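Long-range contact in putative invasin (PDB 5N40), which probably acts as a bacterial surface adhesin of the invasin family, with immunoglobulin-like domains leading to a C-type lectin-like domain: residues P157-A169 with V186-L200. The protein carries 1 engineered substitution. Numbering follows the deposited sequence.
Sequences PVSSSGVVQIADA and VSVTDPNGIGVQTTL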
# COMPACT_ATOMS: atom_id res chain seq x y z
N PRO A 157 11.65 -0.89 -14.63
CA PRO A 157 10.75 -1.78 -13.88
C PRO A 157 11.54 -2.78 -13.04
O PRO A 157 12.57 -3.31 -13.48
CB PRO A 157 9.95 -2.49 -14.98
CG PRO A 157 10.26 -1.77 -16.25
CD PRO A 157 11.59 -1.14 -16.08
N VAL A 158 11.04 -3.03 -11.84
CA VAL A 158 11.65 -3.96 -10.90
C VAL A 158 10.64 -5.05 -10.57
O VAL A 158 9.50 -4.76 -10.16
CB VAL A 158 12.12 -3.24 -9.62
CG1 VAL A 158 12.71 -4.23 -8.62
CG2 VAL A 158 13.14 -2.17 -9.97
N SER A 159 11.05 -6.30 -10.76
CA SER A 159 10.21 -7.45 -10.45
C SER A 159 10.75 -8.30 -9.31
O SER A 159 10.16 -9.34 -9.00
CB SER A 159 10.05 -8.32 -11.71
OG SER A 159 11.27 -8.93 -12.08
N SER A 160 11.83 -7.88 -8.66
CA SER A 160 12.49 -8.69 -7.64
C SER A 160 12.45 -8.07 -6.25
O SER A 160 13.16 -8.53 -5.35
CB SER A 160 13.94 -8.96 -8.05
OG SER A 160 14.62 -7.76 -8.35
N SER A 161 11.62 -7.05 -6.04
CA SER A 161 11.43 -6.48 -4.72
C SER A 161 10.34 -7.23 -3.97
O SER A 161 9.52 -7.95 -4.56
CB SER A 161 11.08 -5.00 -4.83
OG SER A 161 11.23 -4.36 -3.57
N GLY A 162 10.32 -7.05 -2.66
CA GLY A 162 9.34 -7.72 -1.82
C GLY A 162 7.94 -7.18 -2.03
O GLY A 162 7.71 -6.14 -2.65
N VAL A 163 6.97 -7.92 -1.48
CA VAL A 163 5.56 -7.53 -1.59
C VAL A 163 5.27 -6.44 -0.56
O VAL A 163 5.54 -6.62 0.64
CB VAL A 163 4.65 -8.75 -1.39
CG1 VAL A 163 3.17 -8.37 -1.51
CG2 VAL A 163 5.00 -9.84 -2.38
N VAL A 164 4.72 -5.32 -1.02
CA VAL A 164 4.34 -4.24 -0.11
C VAL A 164 3.25 -4.72 0.83
O VAL A 164 2.35 -5.48 0.45
CB VAL A 164 3.90 -3.00 -0.91
CG1 VAL A 164 3.21 -1.97 -0.02
CG2 VAL A 164 5.10 -2.36 -1.59
N GLN A 165 3.32 -4.26 2.08
CA GLN A 165 2.45 -4.72 3.15
C GLN A 165 1.43 -3.65 3.49
O GLN A 165 1.77 -2.46 3.56
CB GLN A 165 3.25 -5.09 4.40
CG GLN A 165 4.30 -6.17 4.19
CD GLN A 165 3.69 -7.53 3.93
OE1 GLN A 165 3.10 -8.14 4.83
NE2 GLN A 165 3.85 -8.03 2.71
N ILE A 166 0.19 -4.07 3.72
CA ILE A 166 -0.86 -3.22 4.25
C ILE A 166 -1.38 -3.91 5.50
O ILE A 166 -1.75 -5.09 5.47
CB ILE A 166 -1.98 -2.98 3.21
CG1 ILE A 166 -1.39 -2.30 1.96
CG2 ILE A 166 -3.09 -2.14 3.82
CD1 ILE A 166 -2.39 -2.07 0.82
N ALA A 167 -1.38 -3.19 6.62
CA ALA A 167 -1.78 -3.76 7.91
C ALA A 167 -0.99 -5.04 8.21
O ALA A 167 -1.54 -6.04 8.68
CB ALA A 167 -3.29 -4.03 7.94
N ASP A 168 0.31 -5.01 7.91
CA ASP A 168 1.23 -6.10 8.22
C ASP A 168 0.86 -7.41 7.52
O ASP A 168 1.16 -8.49 8.02
CB ASP A 168 1.34 -6.33 9.74
CG ASP A 168 1.98 -5.15 10.46
OD1 ASP A 168 2.94 -4.56 9.91
OD2 ASP A 168 1.53 -4.82 11.57
N ALA A 169 0.23 -7.31 6.35
CA ALA A 169 -0.01 -8.46 5.49
C ALA A 169 0.14 -8.03 4.04
O ALA A 169 0.13 -6.83 3.73
CB ALA A 169 -1.39 -9.08 5.72
N VAL A 186 -4.96 3.19 6.21
CA VAL A 186 -4.21 1.96 6.42
C VAL A 186 -2.73 2.29 6.56
O VAL A 186 -2.26 3.35 6.14
CB VAL A 186 -4.43 0.95 5.27
CG1 VAL A 186 -5.91 0.60 5.14
CG2 VAL A 186 -3.89 1.49 3.95
N SER A 187 -2.01 1.35 7.15
CA SER A 187 -0.58 1.47 7.38
C SER A 187 0.17 0.64 6.35
O SER A 187 -0.04 -0.58 6.25
CB SER A 187 -0.23 1.01 8.80
OG SER A 187 1.15 1.20 9.06
N VAL A 188 1.05 1.30 5.59
CA VAL A 188 1.78 0.67 4.49
C VAL A 188 3.25 0.55 4.88
O VAL A 188 3.87 1.53 5.31
CB VAL A 188 1.66 1.49 3.19
CG1 VAL A 188 2.29 0.73 2.03
CG2 VAL A 188 0.20 1.80 2.90
N THR A 189 3.81 -0.65 4.69
CA THR A 189 5.22 -0.92 4.96
C THR A 189 5.81 -1.75 3.83
O THR A 189 5.09 -2.39 3.06
CB THR A 189 5.42 -1.66 6.29
OG1 THR A 189 4.63 -2.86 6.29
CG2 THR A 189 5.04 -0.79 7.48
N ASP A 190 7.14 -1.77 3.76
CA ASP A 190 7.87 -2.49 2.71
C ASP A 190 9.07 -3.19 3.33
O ASP A 190 10.22 -2.96 2.94
CB ASP A 190 8.28 -1.53 1.60
CG ASP A 190 8.64 -2.24 0.30
OD1 ASP A 190 8.50 -3.48 0.22
OD2 ASP A 190 9.09 -1.55 -0.64
N PRO A 191 8.83 -4.08 4.30
CA PRO A 191 9.96 -4.69 5.03
C PRO A 191 10.91 -5.50 4.15
O PRO A 191 12.08 -5.66 4.51
CB PRO A 191 9.27 -5.58 6.07
CG PRO A 191 7.90 -5.83 5.53
CD PRO A 191 7.53 -4.58 4.78
N ASN A 192 10.44 -6.01 3.01
CA ASN A 192 11.28 -6.77 2.09
C ASN A 192 11.59 -5.98 0.82
O ASN A 192 11.93 -6.58 -0.21
CB ASN A 192 10.61 -8.10 1.75
CG ASN A 192 10.38 -8.96 2.99
OD1 ASN A 192 11.33 -9.35 3.66
ND2 ASN A 192 9.12 -9.24 3.29
N GLY A 193 11.49 -4.66 0.87
CA GLY A 193 11.77 -3.85 -0.29
C GLY A 193 13.26 -3.76 -0.59
O GLY A 193 14.11 -3.96 0.28
N ILE A 194 13.58 -3.45 -1.85
CA ILE A 194 14.97 -3.25 -2.24
C ILE A 194 15.21 -1.82 -2.73
O ILE A 194 16.24 -1.54 -3.34
CB ILE A 194 15.41 -4.29 -3.29
CG1 ILE A 194 14.64 -4.15 -4.62
CG2 ILE A 194 15.23 -5.70 -2.71
CD1 ILE A 194 15.15 -5.07 -5.72
N GLY A 195 14.29 -0.89 -2.44
CA GLY A 195 14.47 0.51 -2.79
C GLY A 195 13.68 0.94 -4.00
O GLY A 195 14.23 1.47 -4.97
N VAL A 196 12.36 0.73 -3.96
CA VAL A 196 11.52 0.92 -5.13
C VAL A 196 10.35 1.84 -4.81
O VAL A 196 9.94 2.00 -3.66
CB VAL A 196 11.01 -0.42 -5.70
CG1 VAL A 196 12.17 -1.26 -6.20
CG2 VAL A 196 10.23 -1.20 -4.66
N GLN A 197 9.83 2.45 -5.87
CA GLN A 197 8.59 3.21 -5.84
C GLN A 197 7.47 2.30 -6.34
O GLN A 197 7.53 1.82 -7.47
CB GLN A 197 8.70 4.46 -6.72
CG GLN A 197 7.44 5.28 -6.85
CD GLN A 197 7.47 6.21 -8.04
OE1 GLN A 197 6.95 5.89 -9.12
NE2 GLN A 197 8.07 7.37 -7.86
N THR A 198 6.48 2.06 -5.49
CA THR A 198 5.38 1.16 -5.80
C THR A 198 4.12 1.98 -6.01
O THR A 198 3.77 2.82 -5.18
CB THR A 198 5.17 0.14 -4.68
OG1 THR A 198 6.39 -0.59 -4.47
CG2 THR A 198 4.03 -0.83 -5.02
N THR A 199 3.43 1.72 -7.12
CA THR A 199 2.14 2.34 -7.37
C THR A 199 1.06 1.42 -6.84
O THR A 199 0.90 0.29 -7.32
CB THR A 199 1.94 2.60 -8.86
OG1 THR A 199 2.99 3.45 -9.35
CG2 THR A 199 0.59 3.27 -9.11
N LEU A 200 0.34 1.88 -5.83
CA LEU A 200 -0.79 1.16 -5.27
C LEU A 200 -2.09 1.73 -5.83
O LEU A 200 -2.29 2.95 -5.82
CB LEU A 200 -0.81 1.27 -3.74
CG LEU A 200 0.28 0.47 -3.02
CD1 LEU A 200 0.25 0.77 -1.53
CD2 LEU A 200 0.10 -1.02 -3.26
O HOH W 1 8.82 -3.70 -2.65
O HOH W 2 6.82 -3.33 -4.41
O HOH W 3 8.08 -5.88 1.55
O HOH W 4 1.84 -2.61 7.02
O HOH W 5 5.04 -4.88 7.99
O HOH W 6 1.92 -1.60 9.60
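Gln165 and Thr189 form an antiparallel hydrogen-bonded pair: Gln165 N reaches Thr189 O at 2.8 Å, and Thr189 N returns a bond to Gln165 O. Ala167 N adds a third rung to Ser187 O (3.0 Å), just where the chain enters the type I' turn from Ile166 to Ala169. Farther along, Ile194 N donates to Ser161 OG (3.1 Å), a hydroxyl swung anti to its own backbone N (chi1 -165°) and thereby laid against Gly193 and Ile194; Gly162 N adds a weak bond to Asn192 O.

Ordered waters bridge the two segments beside these bonds. One molecule links Ser161 OG with Asp190 OD1; another gives protons to Val163 O and Asp190 OD1 while accepting from Asn192 N, so the carboxylate of Asp190, first residue of the type I turn to Gly193, is tied to the facing loop. A third water joins Asp168 N to Ser187 O and Thr189 OG1.

On the buried face, Val164 inserts one methyl each way: CG1 against Val188 CG1 (3.5 Å), CG2 against Thr198 OG1 (3.6 Å). Ile166 CG2 rests on the flank of Val186, 3.7 Å from its CB. At the loop end, Val158 CG1 meets both Ile194 CD1 and Val196 CG1. On the other face, Gln165 bends at chi2 (-69°); its side chain crosses that of Pro191 at about a right angle, CG lying 3.6 Å from Pro191 CD, while NE2 turns back above the carbonyl plane of Val163 in a nearly straight bond to its O (172°) and also bonds Asn170 OD1.

The contact joins the two sheets of the immunoglobulin-like domain. Strand 165-166 extends the sheet containing 183-189, whose other neighbour is 123-131; Val164 reaches across to 197-204 of the second sheet. Ile166 also packs on Phe145 of strand 142-151, and Val188 on Leu125 of strand 123-131.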